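Local atomic coordinates of hypothetical protein (Bacteroides eggerthii, PDB entry 4JGL), a protein that is of unknown function but adopts a streptavidin-like fold with two extra alpha helices and carries bound calcium. Residues E129-G133 with K134-L138. Sequence-based numbering, arbitrary orientation. Where two conformers were deposited one is given.
Sequences EKVAG and KYYYL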
ATOM      1  N   GLU A 129      -1.053  -1.865  15.301  1.00 13.70           N
ATOM      2  CA  GLU A 129      -1.955  -0.863  15.867  0.50 14.59           C
ATOM      3  C   GLU A 129      -3.157  -0.651  14.969  1.00 14.42           C
ATOM      4  O   GLU A 129      -3.067  -0.805  13.760  1.00 14.84           O
ATOM      5  CB  GLU A 129      -1.230   0.464  16.064  0.50 16.21           C
ATOM      6  CG  GLU A 129      -0.119   0.380  17.087  0.50 20.38           C
ATOM      7  CD  GLU A 129       0.418   1.740  17.497  0.50 29.02           C
ATOM      8  OE1 GLU A 129      -0.339   2.734  17.445  0.50 32.24           O
ATOM      9  OE2 GLU A 129       1.602   1.805  17.880  0.50 32.08           O
ATOM     10  N   LYS A 130      -4.280  -0.286  15.579  1.00 14.67           N
ATOM     11  CA  LYS A 130      -5.496  -0.001  14.859  1.00 13.65           C
ATOM     12  C   LYS A 130      -5.424   1.341  14.154  1.00 13.63           C
ATOM     13  O   LYS A 130      -4.780   2.300  14.638  1.00 16.15           O
ATOM     14  CB  LYS A 130      -6.685   0.052  15.830  1.00 15.10           C
ATOM     15  CG  LYS A 130      -7.014  -1.288  16.474  1.00 16.55           C
ATOM     16  CD  LYS A 130      -8.128  -1.155  17.490  1.00 20.33           C
ATOM     17  CE  LYS A 130      -8.314  -2.439  18.279  1.00 24.98           C
ATOM     18  NZ  LYS A 130      -9.395  -2.254  19.312  1.00 27.50           N
ATOM     19  N   VAL A 131      -6.149   1.408  13.044  1.00 12.20           N
ATOM     20  CA  VAL A 131      -6.450   2.637  12.333  1.00 12.29           C
ATOM     21  C   VAL A 131      -7.964   2.639  12.192  1.00 12.97           C
ATOM     22  O   VAL A 131      -8.552   1.693  11.704  1.00 13.45           O
ATOM     23  CB  VAL A 131      -5.799   2.658  10.943  1.00 14.55           C
ATOM     24  CG1 VAL A 131      -6.321   3.848  10.098  1.00 16.14           C
ATOM     25  CG2 VAL A 131      -4.291   2.685  11.093  1.00 15.91           C
ATOM     26  N   ALA A 132      -8.607   3.704  12.657  1.00 14.20           N
ATOM     27  CA  ALA A 132     -10.064   3.798  12.638  1.00 15.86           C
ATOM     28  C   ALA A 132     -10.671   2.509  13.202  1.00 14.52           C
ATOM     29  O   ALA A 132     -11.619   1.954  12.655  1.00 15.95           O
ATOM     30  CB  ALA A 132     -10.567   4.072  11.244  1.00 18.41           C
ATOM     31  N   GLY A 133     -10.112   2.043  14.311  1.00 14.44           N
ATOM     32  CA  GLY A 133     -10.653   0.916  15.025  1.00 14.44           C
ATOM     33  C   GLY A 133     -10.351  -0.463  14.486  1.00 13.87           C
ATOM     34  O   GLY A 133     -10.825  -1.445  15.038  1.00 15.78           O
ATOM     35  N   LYS A 134      -9.564  -0.563  13.413  1.00 12.19           N
ATOM     36  CA  LYS A 134      -9.314  -1.853  12.793  1.00 11.63           C
ATOM     37  C   LYS A 134      -7.861  -2.083  12.452  1.00 11.14           C
ATOM     38  O   LYS A 134      -7.091  -1.153  12.263  1.00 11.92           O
ATOM     39  CB  LYS A 134     -10.160  -2.015  11.543  1.00 13.10           C
ATOM     40  CG  LYS A 134     -11.670  -2.019  11.880  1.00 15.56           C
ATOM     41  CD  LYS A 134     -12.507  -2.335  10.690  1.00 16.89           C
ATOM     42  CE  LYS A 134     -13.990  -2.467  11.031  1.00 20.80           C
ATOM     43  NZ  LYS A 134     -14.819  -2.616   9.805  1.00 26.62           N
ATOM     44  N   TYR A 135      -7.511  -3.358  12.353  1.00 10.24           N
ATOM     45  CA  TYR A 135      -6.188  -3.785  11.936  1.00  9.79           C
ATOM     46  C   TYR A 135      -6.136  -4.057  10.448  1.00  9.55           C
ATOM     47  O   TYR A 135      -6.930  -4.842   9.949  1.00 10.17           O
ATOM     48  CB  TYR A 135      -5.783  -5.063  12.668  1.00 10.80           C
ATOM     49  CG  TYR A 135      -5.673  -4.897  14.163  1.00 11.77           C
ATOM     50  CD1 TYR A 135      -4.513  -4.430  14.735  1.00 13.45           C
ATOM     51  CD2 TYR A 135      -6.745  -5.182  15.005  1.00 13.47           C
ATOM     52  CE1 TYR A 135      -4.396  -4.271  16.100  1.00 13.86           C
ATOM     53  CE2 TYR A 135      -6.631  -5.022  16.369  1.00 15.05           C
ATOM     54  CZ  TYR A 135      -5.463  -4.582  16.916  1.00 14.95           C
ATOM     55  OH  TYR A 135      -5.369  -4.431  18.293  1.00 19.31           O
ATOM     56  N   TYR A 136      -5.203  -3.405   9.753  1.00  9.95           N
ATOM     57  CA  TYR A 136      -4.921  -3.767   8.382  1.00  9.64           C
ATOM     58  C   TYR A 136      -4.075  -5.031   8.344  1.00  9.45           C
ATOM     59  O   TYR A 136      -3.130  -5.190   9.112  1.00 11.47           O
ATOM     60  CB  TYR A 136      -4.171  -2.644   7.669  1.00  9.88           C
ATOM     61  CG  TYR A 136      -5.065  -1.538   7.186  1.00 10.88           C
ATOM     62  CD1 TYR A 136      -5.858  -1.702   6.060  1.00 11.42           C
ATOM     63  CD2 TYR A 136      -5.116  -0.320   7.840  1.00 13.32           C
ATOM     64  CE1 TYR A 136      -6.710  -0.692   5.604  1.00 13.57           C
ATOM     65  CE2 TYR A 136      -5.943   0.698   7.384  1.00 15.56           C
ATOM     66  CZ  TYR A 136      -6.740   0.506   6.270  1.00 15.82           C
ATOM     67  OH  TYR A 136      -7.584   1.526   5.860  1.00 20.18           O
ATOM     68  N   TYR A 137      -4.405  -5.913   7.420  1.00  9.11           N
ATOM     69  CA  TYR A 137      -3.606  -7.074   7.107  1.00  9.07           C
ATOM     70  C   TYR A 137      -2.922  -6.890   5.768  1.00  9.24           C
ATOM     71  O   TYR A 137      -3.363  -6.093   4.934  1.00 10.92           O
ATOM     72  CB  TYR A 137      -4.492  -8.316   7.042  1.00 10.24           C
ATOM     73  CG  TYR A 137      -5.025  -8.759   8.392  1.00  9.89           C
ATOM     74  CD1 TYR A 137      -5.997  -8.027   9.071  1.00 10.14           C
ATOM     75  CD2 TYR A 137      -4.567  -9.918   8.993  1.00 10.44           C
ATOM     76  CE1 TYR A 137      -6.506  -8.460  10.285  1.00 10.70           C
ATOM     77  CE2 TYR A 137      -5.077 -10.349  10.203  1.00 11.52           C
ATOM     78  CZ  TYR A 137      -6.053  -9.621  10.831  1.00 11.03           C
ATOM     79  OH  TYR A 137      -6.522 -10.084  12.053  1.00 13.52           O
ATOM     80  N   LEU A 138      -1.845  -7.648   5.565  1.00  8.78           N
ATOM     81  CA  LEU A 138      -1.229  -7.795   4.243  1.00  8.71           C
ATOM     82  C   LEU A 138      -1.440  -9.246   3.853  1.00  8.62           C
ATOM     83  O   LEU A 138      -0.881 -10.158   4.452  1.00  9.84           O
ATOM     84  CB  LEU A 138       0.270  -7.478   4.269  1.00  9.19           C
ATOM     85  CG  LEU A 138       0.690  -6.078   4.671  1.00 10.84           C
ATOM     86  CD1 LEU A 138       2.195  -5.920   4.627  1.00 12.27           C
ATOM     87  CD2 LEU A 138       0.057  -5.043   3.806  1.00 14.79           C
TER
HETATM   88  O   HOH W   1      -4.258  -1.033  11.250  1.00 11.02           O
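A type I' beta turn from V131 to K134 reverses the chain here, and two backbone bonds between those residues close it. V131 N donates to K134 O at 2.8 Å, nearly straight, with 170° at the hydrogen; in return K134 N reaches V131 O at 3.0 Å. A132 and G133 fill the two corners, both with positive phi, a backbone shape that suits glycine at the second.

On one face of the hairpin K130 lies over the ring of Y135. Its CG sits 3.9 Å from the ring centroid, offset toward the rim, a CH-pi contact, and the extended chain carries CE onward to 3.6 Å from Y135 OH. In K130 CG stands anti to the carbonyl carbon (chi1 -67°), which sends the methylenes across the ring. With an alanine in place of Y135, the K130 methylenes would probably lose the surface they lie on and the lysine chain would be freer to swing.

The turn sits in the loop linking strand 125-127 to strand 135-140, antiparallel neighbours in the sheet of the streptavidin-like fold. Next to the V131–K134 pair a water links the two arms: it donates to E129 O and K134 O and accepts from Y136 N at 3.0 Å.

V131 and Y136 meet on the other face, the valine at the edge of the ring near its plane, with V131 CB 4.1 Å from Y136 CE2. Beyond the hairpin, V131 also packs on F112 and P110, the Y136 ring has K57 as a cation-pi partner, and Y135 rests on V126 and N32.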